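Local atomic coordinates of beta-glucosidase (Saccharopolyspora erythraea D, PDB entry 5M6G), a protein that probably hydrolyses terminal, non-reducing beta-D-glucosyl residues with release of beta-D-glucose, as a member of glycosyl hydrolase family 3. Residues A[276-281]-A[309-314]; A[283-288]-A[315-320]. All coordinates share one frame; numbering follows the deposited sequence.

Overall arrangement
Both contacts lie in the family 3 N-terminal domain, which belongs to the TIM-barrel clan, and their centres lie about 7 Å apart. Along the chain the segments interleave: 276-281, 283-288, 309-314, 315-320. Segment 276-281 starts at the end of strand 273-276; it and 283-288 carry strands 280-281 and 284-285, antiparallel neighbours in one small sheet. The last two run unbroken through the loop between strand 306-308 and helix 325-334. Contact 1 lies at the sorbitol pocket, contact 2 farther out beside a magnesium ion. His287 of contact 2 joins them, its NE2 hydrogen-bonded to the backbone N of Asp310, so residues 276-288 and the loop 309-320 lie together between pocket and metal site.

Contact 1 (A[276-281]-A[309-314]); sequences VSYSSW and SDYDAI. With SOR (sorbitol), chain L; GOL (glycerol), chain J.
Tyr278 lays its ring against the carboxylate of Asp310, the two planes only 3° apart and stacked, while its hydroxyl reaches past to the backbone of Tyr311. Asp310 OD2 lies over one ring face, displaced toward the rim, and Asp310 CB sits over the same face, 4.0 Å from the centroid of the Tyr278 ring, a CH-pi contact. At the ring's edge, Tyr278 OH donates a very short hydrogen bond of 2.5 Å to Tyr311 O. Ala313 packs obliquely on the ring, its CB 3.6 Å from Tyr278 CE1. This is the dense part of the contact. At the end of strand 273-276, Val276 O abuts Asp310 CB at 3.5 Å and is buried without a polar partner.

The ligand side is looser, and small molecules rather than protein fill much of it. A glycerol, probably from the crystallisation liquor, takes a nearly straight bond from Tyr278 N through its O1 (174°) and passes one on from O1 to Asp310 OD2 at 2.7 Å; its O2 pairs with Ser277 OG. With CG swung roughly opposite its backbone N (chi1 -151°), the Asp310 carboxylate lies between glycerol and sorbitol. There OD1 of Asp310 accepts from sorbitol O3 at 2.5 Å and, on its anti side, from Tyr311 N at 2.6 Å. Lys231, His232, Asp129 and Arg192 also hydrogen-bond the sorbitol.

The bond at OD2 is to an adventitious glycerol, but the protein itself holds Asp310 through Tyr311 N and through the stacked ring, which is in turn pinned by its hydroxyl. This probably limits turning of the carboxylate, consistent with a polyol-binding pocket in which Asp310 OD1 is a held acceptor for a ligand hydroxyl.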
loop_
_atom_site.group_PDB
_atom_site.type_symbol
_atom_site.label_atom_id
_atom_site.label_comp_id
_atom_site.label_asym_id
_atom_site.label_seq_id
_atom_site.Cartn_x
_atom_site.Cartn_y
_atom_site.Cartn_z
ATOM N N VAL A 276 -10.613 6.558 5.833
ATOM C CA VAL A 276 -11.261 5.863 6.947
ATOM C C VAL A 276 -11.354 4.366 6.655
ATOM O O VAL A 276 -11.403 3.936 5.498
ATOM C CB VAL A 276 -12.648 6.485 7.217
ATOM C CG1 VAL A 276 -13.328 5.833 8.437
ATOM C CG2 VAL A 276 -12.499 7.980 7.434
ATOM N N SER A 277 -11.389 3.553 7.717
ATOM C CA SER A 277 -11.386 2.103 7.595
ATOM C C SER A 277 -12.792 1.519 7.473
ATOM O O SER A 277 -13.752 2.015 8.067
ATOM C CB SER A 277 -10.702 1.460 8.798
ATOM O OG SER A 277 -10.888 0.054 8.763
ATOM N N TYR A 278 -12.887 0.433 6.697
ATOM C CA TYR A 278 -14.087 -0.401 6.686
ATOM C C TYR A 278 -14.395 -0.983 8.058
ATOM O O TYR A 278 -15.551 -1.316 8.336
ATOM C CB TYR A 278 -13.915 -1.586 5.743
ATOM C CG TYR A 278 -13.938 -1.358 4.263
ATOM C CD1 TYR A 278 -14.873 -0.526 3.661
ATOM C CD2 TYR A 278 -13.034 -2.041 3.448
ATOM C CE1 TYR A 278 -14.881 -0.359 2.269
ATOM C CE2 TYR A 278 -13.033 -1.886 2.076
ATOM C CZ TYR A 278 -13.954 -1.053 1.490
ATOM O OH TYR A 278 -13.929 -0.931 0.128
ATOM N N SER A 279 -13.375 -1.167 8.895
ATOM C CA SER A 279 -13.529 -1.926 10.133
ATOM C C SER A 279 -14.373 -1.150 11.148
ATOM O O SER A 279 -14.798 -0.013 10.915
ATOM C CB SER A 279 -12.160 -2.277 10.705
ATOM O OG SER A 279 -11.414 -1.115 11.012
ATOM N N SER A 280 -14.619 -1.786 12.297
ATOM C CA SER A 280 -15.370 -1.203 13.398
ATOM C C SER A 280 -14.497 -1.112 14.642
ATOM O O SER A 280 -13.483 -1.806 14.774
ATOM C CB SER A 280 -16.623 -2.025 13.732
ATOM O OG SER A 280 -17.500 -2.112 12.624
ATOM N N TRP A 281 -14.908 -0.254 15.564
ATOM C CA TRP A 281 -14.286 -0.166 16.879
ATOM C C TRP A 281 -15.374 -0.465 17.900
ATOM O O TRP A 281 -16.354 0.282 18.002
ATOM C CB TRP A 281 -13.642 1.198 17.124
ATOM C CG TRP A 281 -13.072 1.316 18.520
ATOM C CD1 TRP A 281 -12.243 0.423 19.147
ATOM C CD2 TRP A 281 -13.302 2.377 19.465
ATOM N NE1 TRP A 281 -11.946 0.864 20.417
ATOM C CE2 TRP A 281 -12.583 2.057 20.637
ATOM C CE3 TRP A 281 -14.041 3.563 19.432
ATOM C CZ2 TRP A 281 -12.582 2.882 21.764
ATOM C CZ3 TRP A 281 -14.036 4.383 20.555
ATOM C CH2 TRP A 281 -13.310 4.039 21.701
ATOM N N SER A 309 -13.420 8.519 2.307
ATOM C CA SER A 309 -13.925 7.198 2.646
ATOM C C SER A 309 -13.141 6.110 1.910
ATOM O O SER A 309 -12.406 6.376 0.954
ATOM C CB SER A 309 -15.413 7.078 2.296
ATOM O OG SER A 309 -15.601 6.700 0.935
ATOM N N ASP A 310 -13.296 4.865 2.377
ATOM C CA ASP A 310 -12.857 3.726 1.585
ATOM C C ASP A 310 -13.917 3.418 0.529
ATOM O O ASP A 310 -14.986 4.039 0.471
ATOM C CB ASP A 310 -12.565 2.510 2.477
ATOM C CG ASP A 310 -11.494 1.578 1.880
ATOM O OD1 ASP A 310 -11.351 1.517 0.630
ATOM O OD2 ASP A 310 -10.788 0.906 2.671
ATOM N N TYR A 311 -13.615 2.431 -0.306
ATOM C CA TYR A 311 -14.316 2.188 -1.563
ATOM C C TYR A 311 -15.683 1.573 -1.293
ATOM O O TYR A 311 -15.767 0.471 -0.744
ATOM C CB TYR A 311 -13.445 1.265 -2.411
ATOM C CG TYR A 311 -13.856 0.999 -3.836
ATOM C CD1 TYR A 311 -14.629 -0.111 -4.166
ATOM C CD2 TYR A 311 -13.394 1.811 -4.878
ATOM C CE1 TYR A 311 -14.961 -0.384 -5.498
ATOM C CE2 TYR A 311 -13.724 1.547 -6.201
ATOM C CZ TYR A 311 -14.504 0.455 -6.506
ATOM O OH TYR A 311 -14.822 0.203 -7.825
ATOM N N ASP A 312 -16.751 2.283 -1.686
ATOM C CA ASP A 312 -18.130 1.885 -1.376
ATOM C C ASP A 312 -18.285 1.551 0.108
ATOM O O ASP A 312 -19.010 0.635 0.488
ATOM C CB ASP A 312 -18.591 0.704 -2.239
ATOM C CG ASP A 312 -18.759 1.072 -3.708
ATOM O OD1 ASP A 312 -18.920 2.269 -4.018
ATOM O OD2 ASP A 312 -18.722 0.156 -4.560
ATOM N N ALA A 313 -17.595 2.314 0.957
ATOM C CA ALA A 313 -17.600 2.019 2.387
ATOM C C ALA A 313 -18.919 2.387 3.056
ATOM O O ALA A 313 -19.326 1.718 4.017
ATOM C CB ALA A 313 -16.457 2.750 3.076
ATOM N N ILE A 314 -19.582 3.455 2.603
ATOM C CA ILE A 314 -20.850 3.819 3.236
ATOM C C ILE A 314 -21.907 2.764 2.947
ATOM O O ILE A 314 -22.826 2.563 3.749
ATOM C CB ILE A 314 -21.330 5.220 2.795
ATOM C CG1 ILE A 314 -21.675 5.247 1.304
ATOM C CG2 ILE A 314 -20.288 6.281 3.124
ATOM C CD1 ILE A 314 -22.381 6.510 0.880
HETATM C C1 SOR L . -7.661 0.679 0.367
HETATM C C2 SOR L . -7.589 0.992 -1.117
HETATM C C3 SOR L . -8.910 0.599 -1.770
HETATM C C4 SOR L . -8.781 0.553 -3.290
HETATM C C5 SOR L . -9.834 -0.339 -3.953
HETATM C C6 SOR L . -9.398 -0.597 -5.392
HETATM O O1 SOR L . -6.371 0.504 0.900
HETATM O O2 SOR L . -7.343 2.375 -1.302
HETATM O O3 SOR L . -9.882 1.544 -1.403
HETATM O O4 SOR L . -8.870 1.862 -3.816
HETATM O O5 SOR L . -10.007 -1.569 -3.261
HETATM O O6 SOR L . -10.089 -1.707 -5.927
HETATM C C1 GOL J . -9.764 -0.954 5.220
HETATM O O1 GOL J . -10.825 -0.059 5.165
HETATM C C2 GOL J . -10.345 -2.244 5.755
HETATM O O2 GOL J . -10.125 -2.364 7.152
HETATM C C3 GOL J . -9.574 -3.291 4.992
HETATM O O3 GOL J . -8.232 -3.092 5.337
#

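Contact 2 (A[283-288]-A[315-320]); sequences GEKLHA and DKLDGQ. With MG (magnesium ion), chain B.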
loop_
_atom_site.group_PDB
_atom_site.type_symbol
_atom_site.label_atom_id
_atom_site.label_comp_id
_atom_site.label_asym_id
_atom_site.label_seq_id
_atom_site.Cartn_x
_atom_site.Cartn_y
_atom_site.Cartn_z
ATOM N N GLY A 283 -17.710 -2.563 17.790
ATOM C CA GLY A 283 -18.989 -2.703 17.133
ATOM C C GLY A 283 -19.511 -1.463 16.438
ATOM O O GLY A 283 -20.573 -1.535 15.810
ATOM N N GLU A 284 -18.819 -0.329 16.534
ATOM C CA GLU A 284 -19.224 0.900 15.850
ATOM C C GLU A 284 -18.429 1.038 14.553
ATOM O O GLU A 284 -17.195 1.070 14.588
ATOM C CB GLU A 284 -18.992 2.125 16.739
ATOM C CG GLU A 284 -19.294 3.467 16.052
ATOM C CD GLU A 284 -18.750 4.679 16.820
ATOM O OE1 GLU A 284 -19.334 5.778 16.692
ATOM O OE2 GLU A 284 -17.745 4.537 17.553
ATOM N N LYS A 285 -19.135 1.135 13.418
ATOM C CA LYS A 285 -18.471 1.298 12.125
ATOM C C LYS A 285 -17.653 2.583 12.095
ATOM O O LYS A 285 -18.140 3.651 12.481
ATOM C CB LYS A 285 -19.503 1.324 10.998
ATOM C CG LYS A 285 -20.201 0.009 10.717
ATOM C CD LYS A 285 -19.319 -0.936 9.911
ATOM C CE LYS A 285 -19.994 -2.286 9.698
ATOM N NZ LYS A 285 -19.175 -3.203 8.822
ATOM N N LEU A 286 -16.408 2.489 11.616
ATOM C CA LEU A 286 -15.566 3.681 11.570
ATOM C C LEU A 286 -16.184 4.760 10.683
ATOM O O LEU A 286 -16.140 5.948 11.023
ATOM C CB LEU A 286 -14.154 3.323 11.099
ATOM C CG LEU A 286 -13.092 3.293 12.212
ATOM C CD1 LEU A 286 -12.794 4.691 12.770
ATOM C CD2 LEU A 286 -13.494 2.346 13.335
ATOM N N HIS A 287 -16.812 4.361 9.570
ATOM C CA HIS A 287 -17.420 5.326 8.652
ATOM C C HIS A 287 -18.655 6.021 9.223
ATOM O O HIS A 287 -19.177 6.935 8.578
ATOM C CB HIS A 287 -17.758 4.645 7.334
ATOM C CG HIS A 287 -16.577 4.537 6.419
ATOM N ND1 HIS A 287 -15.561 3.626 6.624
ATOM C CD2 HIS A 287 -16.212 5.271 5.341
ATOM C CE1 HIS A 287 -14.637 3.784 5.693
ATOM N NE2 HIS A 287 -15.008 4.777 4.902
ATOM N N ALA A 288 -19.131 5.628 10.398
ATOM C CA ALA A 288 -20.188 6.378 11.073
ATOM C C ALA A 288 -19.725 6.967 12.396
ATOM O O ALA A 288 -20.554 7.494 13.145
ATOM C CB ALA A 288 -21.425 5.502 11.304
ATOM N N ASP A 315 -21.794 2.075 1.805
ATOM C CA ASP A 315 -22.709 0.986 1.477
ATOM C C ASP A 315 -22.738 -0.081 2.559
ATOM O O ASP A 315 -23.765 -0.734 2.765
ATOM C CB ASP A 315 -22.301 0.321 0.164
ATOM C CG ASP A 315 -22.100 1.303 -0.958
ATOM O OD1 ASP A 315 -21.742 2.474 -0.690
ATOM O OD2 ASP A 315 -22.282 0.883 -2.120
ATOM N N LYS A 316 -21.614 -0.303 3.225
ATOM C CA LYS A 316 -21.468 -1.428 4.132
ATOM C C LYS A 316 -21.915 -1.102 5.550
ATOM O O LYS A 316 -21.848 -1.978 6.420
ATOM C CB LYS A 316 -20.009 -1.913 4.126
ATOM C CG LYS A 316 -19.466 -2.188 2.728
ATOM C CD LYS A 316 -17.981 -2.509 2.740
ATOM C CE LYS A 316 -17.398 -2.445 1.326
ATOM N NZ LYS A 316 -17.959 -3.453 0.382
ATOM N N LEU A 317 -22.388 0.122 5.797
ATOM C CA LEU A 317 -22.764 0.514 7.155
ATOM C C LEU A 317 -23.895 -0.347 7.708
ATOM O O LEU A 317 -23.857 -0.757 8.876
ATOM C CB LEU A 317 -23.164 1.990 7.185
ATOM C CG LEU A 317 -22.012 2.983 7.066
ATOM C CD1 LEU A 317 -22.539 4.393 7.063
ATOM C CD2 LEU A 317 -21.062 2.770 8.226
ATOM N N ASP A 318 -24.920 -0.613 6.904
ATOM C CA ASP A 318 -26.049 -1.418 7.348
ATOM C C ASP A 318 -25.913 -2.890 6.974
ATOM O O ASP A 318 -26.864 -3.653 7.159
ATOM C CB ASP A 318 -27.362 -0.855 6.792
ATOM C CG ASP A 318 -27.427 -0.868 5.270
ATOM O OD1 ASP A 318 -26.623 -1.569 4.622
ATOM O OD2 ASP A 318 -28.306 -0.168 4.717
ATOM N N GLY A 319 -24.771 -3.296 6.421
ATOM C CA GLY A 319 -24.555 -4.679 6.057
ATOM C C GLY A 319 -25.258 -5.142 4.800
ATOM O O GLY A 319 -25.167 -6.328 4.467
ATOM N N GLN A 320 -25.946 -4.259 4.086
ATOM C CA GLN A 320 -26.627 -4.630 2.853
ATOM C C GLN A 320 -26.073 -3.834 1.676
ATOM O O GLN A 320 -25.602 -2.701 1.840
ATOM C CB GLN A 320 -28.139 -4.413 2.981
ATOM C CG GLN A 320 -28.759 -5.214 4.119
ATOM C CD GLN A 320 -30.265 -5.081 4.181
ATOM O OE1 GLN A 320 -30.885 -4.468 3.312
ATOM N NE2 GLN A 320 -30.866 -5.667 5.210
HETATM MG MG MG B . -26.035 -0.443 2.635
HETATM O O HOH W 1 -28.034 -0.840 1.656
#
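Lys285 and Leu317 run antiparallel alongside each other. Lys285 CB presses on Leu317 CD2 at 3.5 Å, tighter than usual for two carbons, and Lys285 CG stays on the same methyl at 3.8 Å. The lysine side chain bends at chi2 (-78°), bringing Lys285 CE to 3.8 Å from Lys316 O; NZ, at the tip, lies equally far from that oxygen, a long approach. Leu317 CD2 is the methyl on which the contact converges, also touching His287 CB at 3.9 Å and, more loosely, Ala288 CB. An alanine in place of Lys285 would keep the CB contact but would probably uncover one side of the Leu317 methyl and leave Lys316 O without its charged neighbour.

Behind Leu317, the type I turn from Lys316 to Gly319 bends the chain around a magnesium ion. The metal is bound by Asp315 O, by Asp318 OD1 at 2.4 Å, by Gln320 O and by a water, with Asp322 O and Glu327 OE2 completing six ligands. Asp318 OD1 also accepts from Gln320 N at 2.8 Å, an Asx turn. The contact sets a short strand and the 3-10 turn after it against a magnesium site of three backbone carbonyls, two carboxylates and a water.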